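Local coordinates for carbohydrate deacetylase Agd3 (Neosartorya fumigata, PDB 6NWZ), which probably removes N-acetyl groups from galactosaminogalactan, an exopolysaccharide of fungal biofilms, using a metal-dependent carbohydrate esterase domain, at residues S151-A156 against Q230-T235; G326-D331 against T389-E394; A422-S427 against T591-E596. All coordinates share one frame; numbering follows the deposited sequence.

Interaction 1: residues S151-A156 against Q230-T235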
loop_
_atom_site.group_PDB
_atom_site.type_symbol
_atom_site.label_atom_id
_atom_site.label_comp_id
_atom_site.label_asym_id
_atom_site.label_seq_id
_atom_site.Cartn_x
_atom_site.Cartn_y
_atom_site.Cartn_z
ATOM N N SER A 151 6.778 23.532 -8.232
ATOM C CA SER A 151 7.441 23.641 -9.527
ATOM C C SER A 151 8.856 23.076 -9.528
ATOM O O SER A 151 9.415 22.872 -10.610
ATOM C CB SER A 151 7.477 25.101 -9.972
ATOM O OG SER A 151 8.251 25.877 -9.074
ATOM N N ASP A 152 9.450 22.824 -8.364
ATOM C CA ASP A 152 10.782 22.242 -8.308
ATOM C C ASP A 152 10.767 20.721 -8.364
ATOM O O ASP A 152 11.827 20.110 -8.550
ATOM C CB ASP A 152 11.511 22.705 -7.042
ATOM C CG ASP A 152 11.764 24.204 -7.028
ATOM O OD1 ASP A 152 12.775 24.642 -7.615
ATOM O OD2 ASP A 152 10.950 24.947 -6.440
ATOM N N PHE A 153 9.601 20.097 -8.215
ATOM C CA PHE A 153 9.463 18.643 -8.292
ATOM C C PHE A 153 8.133 18.318 -8.959
ATOM O O PHE A 153 7.230 17.733 -8.344
ATOM C CB PHE A 153 9.569 18.013 -6.901
ATOM C CG PHE A 153 8.911 18.820 -5.813
ATOM C CD1 PHE A 153 9.622 19.799 -5.130
ATOM C CD2 PHE A 153 7.588 18.596 -5.468
ATOM C CE1 PHE A 153 9.021 20.543 -4.127
ATOM C CE2 PHE A 153 6.979 19.338 -4.465
ATOM C CZ PHE A 153 7.697 20.312 -3.794
ATOM N N PRO A 154 7.982 18.677 -10.237
ATOM C CA PRO A 154 6.665 18.537 -10.877
ATOM C C PRO A 154 6.241 17.096 -11.108
ATOM O O PRO A 154 5.034 16.818 -11.132
ATOM C CB PRO A 154 6.838 19.295 -12.200
ATOM C CG PRO A 154 8.304 19.232 -12.480
ATOM C CD PRO A 154 8.984 19.265 -11.145
ATOM N N THR A 155 7.183 16.166 -11.277
ATOM C CA THR A 155 6.795 14.775 -11.483
ATOM C C THR A 155 6.309 14.107 -10.204
ATOM O O THR A 155 5.831 12.970 -10.264
ATOM C CB THR A 155 7.959 13.974 -12.081
ATOM O OG1 THR A 155 9.127 14.144 -11.272
ATOM C CG2 THR A 155 8.259 14.436 -13.494
ATOM N N ALA A 156 6.417 14.779 -9.053
ATOM C CA ALA A 156 5.909 14.208 -7.812
ATOM C C ALA A 156 4.390 14.114 -7.805
ATOM O O ALA A 156 3.835 13.302 -7.058
ATOM C CB ALA A 156 6.390 15.028 -6.615
ATOM N N GLN A 230 6.817 13.100 2.021
ATOM C CA GLN A 230 8.075 12.485 1.610
ATOM C C GLN A 230 8.208 12.420 0.095
ATOM O O GLN A 230 9.329 12.376 -0.426
ATOM C CB GLN A 230 8.199 11.090 2.213
ATOM C CG GLN A 230 7.132 10.124 1.751
ATOM C CD GLN A 230 7.273 8.765 2.398
ATOM O OE1 GLN A 230 8.256 8.493 3.092
ATOM N NE2 GLN A 230 6.286 7.901 2.180
ATOM N N HIS A 231 7.087 12.429 -0.629
ATOM C CA HIS A 231 7.145 12.381 -2.084
ATOM C C HIS A 231 7.708 13.663 -2.680
ATOM O O HIS A 231 8.180 13.653 -3.822
ATOM C CB HIS A 231 5.754 12.090 -2.644
ATOM C CG HIS A 231 5.181 10.794 -2.164
ATOM N ND1 HIS A 231 5.643 9.572 -2.602
ATOM C CD2 HIS A 231 4.198 10.528 -1.273
ATOM C CE1 HIS A 231 4.961 8.608 -2.008
ATOM N NE2 HIS A 231 4.078 9.162 -1.196
ATOM N N ALA A 232 7.681 14.764 -1.932
ATOM C CA ALA A 232 8.295 15.991 -2.420
ATOM C C ALA A 232 9.815 15.889 -2.397
ATOM O O ALA A 232 10.477 16.130 -3.412
ATOM C CB ALA A 232 7.811 17.182 -1.594
ATOM N N TRP A 233 10.394 15.513 -1.251
ATOM C CA TRP A 233 11.850 15.523 -1.160
ATOM C C TRP A 233 12.482 14.346 -1.892
ATOM O O TRP A 233 13.616 14.464 -2.366
ATOM C CB TRP A 233 12.313 15.576 0.306
ATOM C CG TRP A 233 12.065 14.360 1.167
ATOM C CD1 TRP A 233 11.078 14.210 2.099
ATOM C CD2 TRP A 233 12.846 13.154 1.215
ATOM N NE1 TRP A 233 11.182 12.980 2.706
ATOM C CE2 TRP A 233 12.257 12.312 2.182
ATOM C CE3 TRP A 233 13.975 12.698 0.525
ATOM C CZ2 TRP A 233 12.759 11.044 2.477
ATOM C CZ3 TRP A 233 14.471 11.435 0.818
ATOM C CH2 TRP A 233 13.863 10.624 1.786
ATOM N N ILE A 234 11.773 13.223 -2.021
ATOM C CA ILE A 234 12.303 12.105 -2.799
ATOM C C ILE A 234 12.370 12.470 -4.278
ATOM O O ILE A 234 13.390 12.252 -4.942
ATOM C CB ILE A 234 11.463 10.836 -2.571
ATOM C CG1 ILE A 234 11.617 10.349 -1.130
ATOM C CG2 ILE A 234 11.870 9.749 -3.560
ATOM C CD1 ILE A 234 10.779 9.139 -0.808
ATOM N N THR A 235 11.280 13.027 -4.818
ATOM C CA THR A 235 11.266 13.413 -6.226
ATOM C C THR A 235 12.285 14.509 -6.507
ATOM O O THR A 235 12.941 14.506 -7.556
ATOM C CB THR A 235 9.870 13.880 -6.639
ATOM O OG1 THR A 235 8.893 12.905 -6.258
ATOM C CG2 THR A 235 9.809 14.084 -8.142
#
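The F153 ring takes the methyl of A232 over one face. A232 CB lies 4.0 Å from the centroid of the F153 ring, 25° off the normal and displaced toward the rim, a CH-pi contact. Its closest ring atom is F153 CE2, 3.7 Å from A232 CB. M212, I185 and W236 also touch the F153 side chain. A chi1 of 38° sets F153 CG between the backbone N and the carbonyl carbon, which brings the ring against the helix. The H231 ring turns away from the contact; it meets W587 edge-to-face, and its ND1 bonds to Y47.

T235 packs beside F153 against T155 and A156. Its CG2 faces T155 OG1, and its OG1 lies 3.3 Å from A156 CB. T235 OG1 donates to H231 O one turn back, at 2.6 Å, so the hydroxyl is satisfied within its own helix. A156 CB also lies 3.6 Å from H231 O. A156 N bonds to F153 O, which closes the short 3-10 turn. A156 O and T155 O bond to W587 and R246, both outside the CBM87 range. The arrangement is a buried 3-10 turn packed on helix 224-237 in the region assigned to family CBM87, probably a carbohydrate-binding module.

Interaction 2: residues G326-D331 against T389-E394. With ZN (zinc ion), chain L.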
loop_
_atom_site.group_PDB
_atom_site.type_symbol
_atom_site.label_atom_id
_atom_site.label_comp_id
_atom_site.label_asym_id
_atom_site.label_seq_id
_atom_site.Cartn_x
_atom_site.Cartn_y
_atom_site.Cartn_z
ATOM N N GLY A 326 -29.479 -30.989 -0.736
ATOM C CA GLY A 326 -28.890 -29.795 -0.177
ATOM C C GLY A 326 -27.387 -29.810 -0.338
ATOM O O GLY A 326 -26.815 -30.693 -0.976
ATOM N N GLY A 327 -26.741 -28.809 0.255
ATOM C CA GLY A 327 -25.301 -28.673 0.208
ATOM C C GLY A 327 -24.610 -29.394 1.345
ATOM O O GLY A 327 -25.188 -30.246 2.024
ATOM N N ILE A 328 -23.343 -29.039 1.553
ATOM C CA ILE A 328 -22.535 -29.655 2.600
ATOM C C ILE A 328 -22.942 -29.075 3.947
ATOM O O ILE A 328 -23.010 -27.852 4.115
ATOM C CB ILE A 328 -21.039 -29.441 2.328
ATOM C CG1 ILE A 328 -20.656 -30.048 0.979
ATOM C CG2 ILE A 328 -20.202 -30.047 3.441
ATOM C CD1 ILE A 328 -20.983 -31.517 0.869
ATOM N N GLU A 329 -23.203 -29.951 4.912
ATOM C CA GLU A 329 -23.714 -29.538 6.210
ATOM C C GLU A 329 -22.969 -30.271 7.314
ATOM O O GLU A 329 -22.764 -31.485 7.233
ATOM C CB GLU A 329 -25.217 -29.810 6.310
ATOM C CG GLU A 329 -25.955 -28.842 7.204
ATOM C CD GLU A 329 -27.396 -28.651 6.779
ATOM O OE1 GLU A 329 -28.090 -29.662 6.538
ATOM O OE2 GLU A 329 -27.826 -27.484 6.674
ATOM N N TYR A 330 -22.571 -29.527 8.344
ATOM C CA TYR A 330 -21.818 -30.068 9.469
ATOM C C TYR A 330 -21.930 -29.089 10.631
ATOM O O TYR A 330 -22.387 -27.955 10.469
ATOM C CB TYR A 330 -20.351 -30.311 9.098
ATOM C CG TYR A 330 -19.675 -29.086 8.524
ATOM C CD1 TYR A 330 -19.074 -28.147 9.352
ATOM C CD2 TYR A 330 -19.654 -28.860 7.153
ATOM C CE1 TYR A 330 -18.465 -27.018 8.830
ATOM C CE2 TYR A 330 -19.049 -27.738 6.623
ATOM C CZ TYR A 330 -18.456 -26.820 7.463
ATOM O OH TYR A 330 -17.856 -25.702 6.933
ATOM N N ASP A 331 -21.504 -29.543 11.808
ATOM C CA ASP A 331 -21.454 -28.694 12.992
ATOM C C ASP A 331 -20.054 -28.112 13.144
ATOM O O ASP A 331 -19.060 -28.846 13.100
ATOM C CB ASP A 331 -21.841 -29.475 14.248
ATOM C CG ASP A 331 -23.328 -29.750 14.326
ATOM O OD1 ASP A 331 -23.795 -30.702 13.666
ATOM O OD2 ASP A 331 -24.029 -29.010 15.046
ATOM N N THR A 389 -13.058 -20.807 -0.545
ATOM C CA THR A 389 -13.407 -22.177 -0.152
ATOM C C THR A 389 -14.892 -22.471 -0.337
ATOM O O THR A 389 -15.713 -21.554 -0.457
ATOM C CB THR A 389 -12.997 -22.491 1.291
ATOM O OG1 THR A 389 -13.815 -21.753 2.208
ATOM C CG2 THR A 389 -11.536 -22.153 1.509
ATOM N N PHE A 390 -15.245 -23.757 -0.365
ATOM C CA PHE A 390 -16.604 -24.143 -0.732
ATOM C C PHE A 390 -17.583 -23.858 0.403
ATOM O O PHE A 390 -18.549 -23.109 0.229
ATOM C CB PHE A 390 -16.636 -25.620 -1.137
ATOM C CG PHE A 390 -17.938 -26.056 -1.755
ATOM C CD1 PHE A 390 -18.375 -25.509 -2.949
ATOM C CD2 PHE A 390 -18.716 -27.026 -1.146
ATOM C CE1 PHE A 390 -19.573 -25.916 -3.519
ATOM C CE2 PHE A 390 -19.913 -27.437 -1.710
ATOM C CZ PHE A 390 -20.341 -26.881 -2.895
ATOM N N THR A 391 -17.336 -24.428 1.582
ATOM C CA THR A 391 -18.275 -24.344 2.693
ATOM C C THR A 391 -17.868 -23.329 3.750
ATOM O O THR A 391 -18.590 -23.169 4.742
ATOM C CB THR A 391 -18.441 -25.718 3.351
ATOM O OG1 THR A 391 -17.325 -25.979 4.212
ATOM C CG2 THR A 391 -18.499 -26.796 2.294
ATOM N N HIS A 392 -16.736 -22.649 3.568
ATOM C CA HIS A 392 -16.203 -21.696 4.544
ATOM C C HIS A 392 -15.805 -22.384 5.849
ATOM O O HIS A 392 -15.847 -21.777 6.922
ATOM C CB HIS A 392 -17.191 -20.557 4.813
ATOM C CG HIS A 392 -16.583 -19.384 5.512
ATOM N ND1 HIS A 392 -16.215 -19.420 6.840
ATOM C CD2 HIS A 392 -16.272 -18.143 5.067
ATOM C CE1 HIS A 392 -15.705 -18.252 7.184
ATOM N NE2 HIS A 392 -15.727 -17.460 6.127
ATOM N N GLU A 393 -15.405 -23.653 5.766
ATOM C CA GLU A 393 -14.955 -24.379 6.947
ATOM C C GLU A 393 -13.643 -23.798 7.458
ATOM O O GLU A 393 -12.700 -23.592 6.686
ATOM C CB GLU A 393 -14.778 -25.865 6.633
ATOM C CG GLU A 393 -14.234 -26.687 7.803
ATOM C CD GLU A 393 -13.971 -28.137 7.432
ATOM O OE1 GLU A 393 -14.086 -28.476 6.236
ATOM O OE2 GLU A 393 -13.649 -28.940 8.335
ATOM N N GLU A 394 -13.590 -23.533 8.760
ATOM C CA GLU A 394 -12.358 -23.081 9.391
ATOM C C GLU A 394 -11.338 -24.212 9.398
ATOM O O GLU A 394 -11.663 -25.362 9.709
ATOM C CB GLU A 394 -12.642 -22.606 10.814
ATOM C CG GLU A 394 -14.025 -21.989 10.981
ATOM C CD GLU A 394 -13.987 -20.486 11.167
ATOM O OE1 GLU A 394 -13.174 -20.014 11.989
ATOM O OE2 GLU A 394 -14.771 -19.779 10.495
HETATM ZN ZN ZN L . -15.065 -15.425 5.053
#
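Y330 OH donates a hydrogen bond to T391 OG1 at 2.8 Å. This is the polar centre of the contact. T391 OG1 sits at the edge of the Y330 ring, near its plane. E393 CB approaches the same phenol end obliquely. On the other branch of T391, CG2 packs against I328, with I328 CB 3.7 Å from T391 CG2. I328 CG1 meets the F390 ring at its edge, 3.8 Å from F390 CE2, and the two side chains cross at about a right angle.

The T391 torsion splits these roles. With chi1 at 79°, OG1 lies between the backbone N and the carbonyl carbon, and CG2 lies anti to the carbonyl carbon. T391 OG1 also bonds to E406 OE1 on helix 400-417, while I328 N is held by N307. Next in the chain after T391, H392 turns its ring the other way. Its NE2 binds the zinc ion at 2.4 Å, and D256 and H388 complete the protein ligands.

Y330, T391 and E406 thus form a short polar chain. The donor sense at Y330 is consistent with T391 OG1 in turn donating to E406 OE1, and the carboxylate charge would probably polarise both hydroxyls.

Interaction 3: residues A422-S427 against T591-E596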
loop_
_atom_site.group_PDB
_atom_site.type_symbol
_atom_site.label_atom_id
_atom_site.label_comp_id
_atom_site.label_asym_id
_atom_site.label_seq_id
_atom_site.Cartn_x
_atom_site.Cartn_y
_atom_site.Cartn_z
ATOM N N ALA A 422 -14.144 -15.458 -16.177
ATOM C CA ALA A 422 -14.262 -14.012 -16.108
ATOM C C ALA A 422 -12.979 -13.343 -16.588
ATOM O O ALA A 422 -11.894 -13.932 -16.583
ATOM C CB ALA A 422 -14.578 -13.562 -14.682
ATOM N N LYS A 423 -13.127 -12.090 -17.021
ATOM C CA LYS A 423 -11.966 -11.306 -17.422
ATOM C C LYS A 423 -10.949 -11.225 -16.292
ATOM O O LYS A 423 -9.742 -11.385 -16.516
ATOM C CB LYS A 423 -12.410 -9.907 -17.857
ATOM C CG LYS A 423 -11.255 -8.944 -18.086
ATOM C CD LYS A 423 -11.727 -7.587 -18.594
ATOM C CE LYS A 423 -12.736 -6.954 -17.648
ATOM N NZ LYS A 423 -13.075 -5.553 -18.031
ATOM N N TRP A 424 -11.422 -11.003 -15.072
ATOM C CA TRP A 424 -10.581 -10.859 -13.888
ATOM C C TRP A 424 -10.845 -12.053 -12.978
ATOM O O TRP A 424 -11.853 -12.090 -12.265
ATOM C CB TRP A 424 -10.873 -9.538 -13.189
ATOM C CG TRP A 424 -10.476 -8.340 -13.995
ATOM C CD1 TRP A 424 -9.315 -8.171 -14.694
ATOM C CD2 TRP A 424 -11.243 -7.146 -14.198
ATOM N NE1 TRP A 424 -9.309 -6.943 -15.311
ATOM C CE2 TRP A 424 -10.480 -6.294 -15.022
ATOM C CE3 TRP A 424 -12.497 -6.714 -13.761
ATOM C CZ2 TRP A 424 -10.930 -5.037 -15.416
ATOM C CZ3 TRP A 424 -12.944 -5.465 -14.155
ATOM C CH2 TRP A 424 -12.162 -4.641 -14.973
ATOM N N PHE A 425 -9.934 -13.025 -13.002
ATOM C CA PHE A 425 -10.075 -14.248 -12.230
ATOM C C PHE A 425 -8.714 -14.701 -11.717
ATOM O O PHE A 425 -7.705 -14.580 -12.417
ATOM C CB PHE A 425 -10.712 -15.360 -13.070
ATOM C CG PHE A 425 -10.883 -16.650 -12.331
ATOM C CD1 PHE A 425 -11.856 -16.779 -11.356
ATOM C CD2 PHE A 425 -10.069 -17.734 -12.609
ATOM C CE1 PHE A 425 -12.015 -17.968 -10.672
ATOM C CE2 PHE A 425 -10.223 -18.926 -11.930
ATOM C CZ PHE A 425 -11.196 -19.044 -10.961
ATOM N N THR A 426 -8.700 -15.222 -10.492
ATOM C CA THR A 426 -7.493 -15.724 -9.845
ATOM C C THR A 426 -7.599 -17.240 -9.732
ATOM O O THR A 426 -8.539 -17.756 -9.118
ATOM C CB THR A 426 -7.306 -15.097 -8.461
ATOM O OG1 THR A 426 -7.109 -13.682 -8.589
ATOM C CG2 THR A 426 -6.113 -15.711 -7.754
ATOM N N SER A 427 -6.634 -17.950 -10.323
ATOM C CA SER A 427 -6.664 -19.406 -10.361
ATOM C C SER A 427 -5.652 -20.068 -9.438
ATOM O O SER A 427 -5.816 -21.251 -9.121
ATOM C CB SER A 427 -6.433 -19.908 -11.796
ATOM O OG SER A 427 -5.190 -19.459 -12.317
ATOM N N THR A 591 -6.451 -1.022 -9.967
ATOM C CA THR A 591 -6.845 -2.278 -9.345
ATOM C C THR A 591 -6.311 -3.433 -10.182
ATOM O O THR A 591 -6.425 -3.419 -11.413
ATOM C CB THR A 591 -8.370 -2.381 -9.217
ATOM O OG1 THR A 591 -8.862 -1.337 -8.370
ATOM C CG2 THR A 591 -8.774 -3.722 -8.628
ATOM N N ILE A 592 -5.709 -4.419 -9.516
ATOM C CA ILE A 592 -5.248 -5.637 -10.168
ATOM C C ILE A 592 -5.831 -6.828 -9.422
ATOM O O ILE A 592 -6.196 -6.738 -8.248
ATOM C CB ILE A 592 -3.709 -5.728 -10.229
ATOM C CG1 ILE A 592 -3.105 -5.682 -8.826
ATOM C CG2 ILE A 592 -3.150 -4.596 -11.055
ATOM C CD1 ILE A 592 -1.593 -5.644 -8.824
ATOM N N THR A 593 -5.924 -7.955 -10.126
ATOM C CA THR A 593 -6.494 -9.152 -9.527
ATOM C C THR A 593 -5.577 -9.691 -8.434
ATOM O O THR A 593 -4.392 -9.357 -8.355
ATOM C CB THR A 593 -6.730 -10.239 -10.576
ATOM O OG1 THR A 593 -5.477 -10.805 -10.977
ATOM C CG2 THR A 593 -7.442 -9.665 -11.789
ATOM N N HIS A 594 -6.154 -10.534 -7.577
ATOM C CA HIS A 594 -5.373 -11.170 -6.524
ATOM C C HIS A 594 -4.173 -11.900 -7.108
ATOM O O HIS A 594 -3.067 -11.837 -6.560
ATOM C CB HIS A 594 -6.266 -12.124 -5.727
ATOM C CG HIS A 594 -5.541 -12.919 -4.686
ATOM N ND1 HIS A 594 -5.687 -12.683 -3.337
ATOM C CD2 HIS A 594 -4.686 -13.964 -4.795
ATOM C CE1 HIS A 594 -4.943 -13.540 -2.659
ATOM N NE2 HIS A 594 -4.325 -14.328 -3.522
ATOM N N GLN A 595 -4.374 -12.579 -8.242
ATOM C CA GLN A 595 -3.282 -13.281 -8.909
ATOM C C GLN A 595 -2.196 -12.313 -9.366
ATOM O O GLN A 595 -1.003 -12.570 -9.165
ATOM C CB GLN A 595 -3.835 -14.077 -10.089
ATOM C CG GLN A 595 -2.806 -14.902 -10.836
ATOM C CD GLN A 595 -3.434 -16.018 -11.652
ATOM O OE1 GLN A 595 -4.593 -16.378 -11.446
ATOM N NE2 GLN A 595 -2.670 -16.572 -12.585
ATOM N N GLU A 596 -2.590 -11.193 -9.982
ATOM C CA GLU A 596 -1.612 -10.189 -10.390
ATOM C C GLU A 596 -0.929 -9.566 -9.180
ATOM O O GLU A 596 0.279 -9.305 -9.202
ATOM C CB GLU A 596 -2.283 -9.100 -11.229
ATOM C CG GLU A 596 -2.729 -9.537 -12.615
ATOM C CD GLU A 596 -3.514 -8.460 -13.345
ATOM O OE1 GLU A 596 -4.700 -8.245 -13.008
ATOM O OE2 GLU A 596 -2.937 -7.824 -14.254
#
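Q595 runs from the first turn of a helix to the corner of a strand; its CB meets T426 and its amide end meets S427. Q595 CB lies 3.6 Å from T426 CG2 and equally near T426 OG1. CG lies anti to the backbone N (chi1 -178°) and the chain stays extended beyond it. The T426 and Q595 side chains slide past each other in opposite directions. The amide carbon CD comes close to the S427 hydroxyl. At the tip, Q595 OE1 accepts from S427 N at 2.8 Å in a nearly straight bond, 172° at the hydrogen. S427 OG adds a second, longer bond to Q595 OE1, at 3.3 Å. Both donors come from the same face of the amide plane and are tilted out of it. Both bonds draw OE1 toward S427, which probably limits rotation of the amide.

A third bond runs at the base of Q595. Q595 N donates to T426 OG1 at 3.0 Å, with a bent angle of 142°. The T426 and H594 side chains cross at about a right angle, with T426 CG2 near H594 CD2. The H594 ring is held by Q253 at ND1, and H594 N bonds to E301.

T593 completes the contact on its apolar side. Its CG2 meets W424 CB at 3.7 Å, and the W424 ring stacks on F299. E596 N donates to T593 OG1 at 3.1 Å, and T593 N returns a bond to E596 OE1, also at 3.1 Å. This reciprocal pair is a capping box, with T593 as the N-cap of helix 594-607. The arrangement is thus a capped helix start set against strand 424-426, which pairs in parallel with strand 384-387 in the sheet of the deacetylase domain.

Overall arrangement
The three contacts come in series along the chain; each closes before the next opens. Interaction 1 lies in the CBM87 region, on helix 224-237. Interactions 2 and 3 both lie in the deacetylase region. Interaction 1 is about 52 Å from interaction 2 and 33 Å from interaction 3, between centres. Interactions 2 and 3 are 25 Å apart between centres, and about 10 Å at nearest atoms. Strand 384-387 links these two: it leads into segment 389-394 with its zinc ligand, and pairs with strand 424-426 of interaction 3. Interactions 2 and 3 thus belong to the probable catalytic domain, and interaction 1 to the region assigned to CBM87, probably carbohydrate-binding.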